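PDB 2FBH: transcriptional regulator PA3341 from Pseudomonas aeruginosa, which probably binds DNA as a transcription regulator of the MarR family and binds zinc ions. Local coordinates for residues A[82-87]-A[94-99]. Residues are numbered along the deposited sequence; the frame is centred on the assembly and turned at random.
Sequences VRRLAV and KHIVLT
Val-87 lays its CG2 methyl over the middle of the His-95 ring, 3.6 Å from the centroid, a CH-pi contact in which the two side chains cross at about a right angle. CG1 of Val-87 rests on His-95 CB, and in the plane of the same ring lies the carbonyl oxygen of Leu-85. Behind this pair the strands zip together through four backbone hydrogen bonds, Arg-83 N and O to Val-97 O and N, Leu-85 N and O to His-95 O and N. The shortest, His-95 N to Leu-85 O, is 2.6 Å. Between these pairs, CA-H...O contacts join the strands, among them Arg-84 CA to His-95 O at 3.3 Å. On the face of Val-82, Arg-84, Ile-96 and Leu-98, Ile-96 sets CG1 beside its backbone N (chi1 -60°) and CG2 anti to it, and this CG2 packs on Val-82 CB at 4.0 Å, the side chains side by side. Helices 39-48 and 66-78 cover these residues with Leu-46, Leu-73 and Leu-76. Arg-84 leans its CB on Lys-94 CG (3.8 Å), then leads away to salt bridges with Asp-74 and Glu-77. Hydrogen bonds from ND1 to Ala-93 O and between NE2 and Arg-91 NH1 hold the rotation of the His-95 ring. This two-stranded antiparallel hairpin, packed against the helices of a winged helix-turn-helix domain, is the wing of the MarR fold.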
ATOM      1  N   VAL A  82      -6.785  16.912  16.317  1.00 16.19           N
ATOM      2  CA  VAL A  82      -8.056  16.925  15.619  1.00 18.96           C
ATOM      3  C   VAL A  82      -9.233  17.079  16.585  1.00 21.16           C
ATOM      4  O   VAL A  82      -9.087  16.786  17.761  1.00 20.12           O
ATOM      5  CB  VAL A  82      -8.328  15.640  14.794  1.00 18.60           C
ATOM      6  CG1 VAL A  82      -7.165  15.382  13.685  1.00 18.84           C
ATOM      7  CG2 VAL A  82      -8.444  14.424  15.633  1.00 19.91           C
ATOM      8  N   ARG A  83     -10.368  17.529  16.049  1.00 20.67           N
ATOM      9  CA  ARG A  83     -11.682  17.490  16.735  1.00 22.80           C
ATOM     10  C   ARG A  83     -12.692  16.855  15.820  1.00 23.76           C
ATOM     11  O   ARG A  83     -12.519  16.855  14.568  1.00 22.75           O
ATOM     12  CB  ARG A  83     -12.126  18.893  17.142  1.00 23.98           C
ATOM     13  CG  ARG A  83     -11.173  19.507  18.148  1.00 25.19           C
ATOM     14  CD  ARG A  83     -11.668  20.820  18.592  1.00 30.01           C
ATOM     15  NE  ARG A  83     -12.854  20.706  19.466  1.00 30.08           N
ATOM     16  CZ  ARG A  83     -13.659  21.730  19.705  1.00 30.44           C
ATOM     17  NH1 ARG A  83     -14.737  21.605  20.488  1.00 29.42           N
ATOM     18  NH2 ARG A  83     -13.391  22.870  19.112  1.00 33.97           N
ATOM     19  N   ARG A  84     -13.707  16.228  16.427  1.00 25.75           N
ATOM     20  CA  ARG A  84     -14.854  15.737  15.663  1.00 29.76           C
ATOM     21  C   ARG A  84     -16.053  16.619  15.961  1.00 30.99           C
ATOM     22  O   ARG A  84     -16.511  16.659  17.113  1.00 32.16           O
ATOM     23  CB  ARG A  84     -15.116  14.297  16.034  1.00 30.53           C
ATOM     24  CG  ARG A  84     -13.879  13.461  15.862  1.00 32.85           C
ATOM     25  CD  ARG A  84     -14.185  12.172  16.501  1.00 35.95           C
ATOM     26  NE  ARG A  84     -13.052  11.694  17.259  1.00 40.34           N
ATOM     27  CZ  ARG A  84     -12.577  10.467  17.164  1.00 40.14           C
ATOM     28  NH1 ARG A  84     -13.160   9.623  16.337  1.00 42.02           N
ATOM     29  NH2 ARG A  84     -11.544  10.087  17.910  1.00 40.98           N
ATOM     30  N   LEU A  85     -16.534  17.328  14.933  1.00 34.01           N
ATOM     31  CA  LEU A  85     -17.423  18.494  15.067  1.00 36.48           C
ATOM     32  C   LEU A  85     -18.532  18.466  14.017  1.00 38.40           C
ATOM     33  O   LEU A  85     -18.384  17.820  12.993  1.00 38.98           O
ATOM     34  CB  LEU A  85     -16.660  19.821  14.912  1.00 36.93           C
ATOM     35  CG  LEU A  85     -15.839  20.329  16.106  1.00 37.81           C
ATOM     36  CD1 LEU A  85     -14.999  21.568  15.731  1.00 40.02           C
ATOM     37  CD2 LEU A  85     -16.754  20.680  17.269  1.00 39.81           C
ATOM     38  N   ALA A  86     -19.629  19.185  14.284  1.00 39.68           N
ATOM     39  CA  ALA A  86     -20.689  19.438  13.294  1.00 40.83           C
ATOM     40  C   ALA A  86     -20.253  20.667  12.530  1.00 41.44           C
ATOM     41  O   ALA A  86     -19.661  21.591  13.101  1.00 42.10           O
ATOM     42  CB  ALA A  86     -22.024  19.692  13.974  1.00 40.85           C
ATOM     43  N   VAL A  87     -20.511  20.682  11.231  1.00 42.03           N
ATOM     44  CA  VAL A  87     -19.986  21.766  10.406  1.00 42.51           C
ATOM     45  C   VAL A  87     -21.060  22.591   9.667  1.00 43.62           C
ATOM     46  O   VAL A  87     -20.752  23.619   9.079  1.00 43.39           O
ATOM     47  CB  VAL A  87     -18.931  21.247   9.396  1.00 42.53           C
ATOM     48  CG1 VAL A  87     -17.751  20.664  10.152  1.00 41.82           C
ATOM     49  CG2 VAL A  87     -19.555  20.214   8.424  1.00 40.69           C
ATOM     50  N   LYS A  94     -20.475  14.015  12.657  1.00 40.55           N
ATOM     51  CA  LYS A  94     -19.187  14.507  13.081  1.00 40.39           C
ATOM     52  C   LYS A  94     -18.275  14.545  11.844  1.00 39.25           C
ATOM     53  O   LYS A  94     -18.227  13.574  11.034  1.00 40.46           O
ATOM     54  CB  LYS A  94     -18.623  13.670  14.245  1.00 41.89           C
ATOM     55  CG  LYS A  94     -18.852  14.285  15.640  1.00 43.56           C
ATOM     56  CD  LYS A  94     -20.105  13.748  16.294  1.00 48.72           C
ATOM     57  CE  LYS A  94     -20.010  12.239  16.524  1.00 51.69           C
ATOM     58  NZ  LYS A  94     -21.345  11.570  16.326  1.00 53.08           N
ATOM     59  N   HIS A  95     -17.614  15.696  11.686  1.00 35.94           N
ATOM     60  CA  HIS A  95     -16.618  15.899  10.668  1.00 33.71           C
ATOM     61  C   HIS A  95     -15.294  16.100  11.367  1.00 31.96           C
ATOM     62  O   HIS A  95     -15.255  16.550  12.526  1.00 30.46           O
ATOM     63  CB  HIS A  95     -16.985  17.101   9.820  1.00 34.25           C
ATOM     64  CG  HIS A  95     -18.192  16.857   8.965  1.00 37.10           C
ATOM     65  ND1 HIS A  95     -19.481  16.874   9.471  1.00 40.49           N
ATOM     66  CD2 HIS A  95     -18.305  16.531   7.655  1.00 38.97           C
ATOM     67  CE1 HIS A  95     -20.334  16.595   8.497  1.00 40.72           C
ATOM     68  NE2 HIS A  95     -19.648  16.394   7.382  1.00 39.40           N
ATOM     69  N   ILE A  96     -14.222  15.703  10.703  1.00 28.53           N
ATOM     70  CA  ILE A  96     -12.933  15.713  11.383  1.00 26.89           C
ATOM     71  C   ILE A  96     -12.262  16.992  10.986  1.00 26.13           C
ATOM     72  O   ILE A  96     -12.145  17.301   9.823  1.00 25.31           O
ATOM     73  CB  ILE A  96     -12.120  14.448  11.078  1.00 26.68           C
ATOM     74  CG1 ILE A  96     -12.932  13.235  11.548  1.00 28.85           C
ATOM     75  CG2 ILE A  96     -10.803  14.527  11.854  1.00 24.83           C
ATOM     76  CD1 ILE A  96     -13.227  12.328  10.515  1.00 34.33           C
ATOM     77  N   VAL A  97     -11.874  17.786  11.954  1.00 24.50           N
ATOM     78  CA  VAL A  97     -11.307  19.074  11.687  1.00 25.27           C
ATOM     79  C   VAL A  97      -9.939  19.147  12.386  1.00 25.59           C
ATOM     80  O   VAL A  97      -9.782  18.690  13.527  1.00 24.70           O
ATOM     81  CB  VAL A  97     -12.236  20.209  12.243  1.00 27.57           C
ATOM     82  CG1 VAL A  97     -11.649  21.573  11.933  1.00 30.57           C
ATOM     83  CG2 VAL A  97     -13.663  20.063  11.670  1.00 28.73           C
ATOM     84  N   LEU A  98      -8.969  19.783  11.741  1.00 22.83           N
ATOM     85  CA  LEU A  98      -7.715  20.096  12.409  1.00 23.13           C
ATOM     86  C   LEU A  98      -7.865  21.235  13.386  1.00 23.37           C
ATOM     87  O   LEU A  98      -8.665  22.161  13.167  1.00 24.21           O
ATOM     88  CB  LEU A  98      -6.652  20.539  11.382  1.00 24.01           C
ATOM     89  CG  LEU A  98      -6.290  19.484  10.343  1.00 23.02           C
ATOM     90  CD1 LEU A  98      -5.529  20.127   9.137  1.00 25.66           C
ATOM     91  CD2 LEU A  98      -5.363  18.501  11.037  1.00 25.57           C
ATOM     92  N   THR A  99      -7.002  21.227  14.383  1.00 23.73           N
ATOM     93  CA  THR A  99      -6.896  22.332  15.321  1.00 24.08           C
ATOM     94  C   THR A  99      -5.746  23.275  14.959  1.00 27.02           C
ATOM     95  O   THR A  99      -4.784  22.879  14.283  1.00 27.28           O
ATOM     96  CB  THR A  99      -6.587  21.809  16.750  1.00 24.29           C
ATOM     97  OG1 THR A  99      -5.320  21.147  16.732  1.00 22.39           O
ATOM     98  CG2 THR A  99      -7.658  20.825  17.273  1.00 21.46           C
TER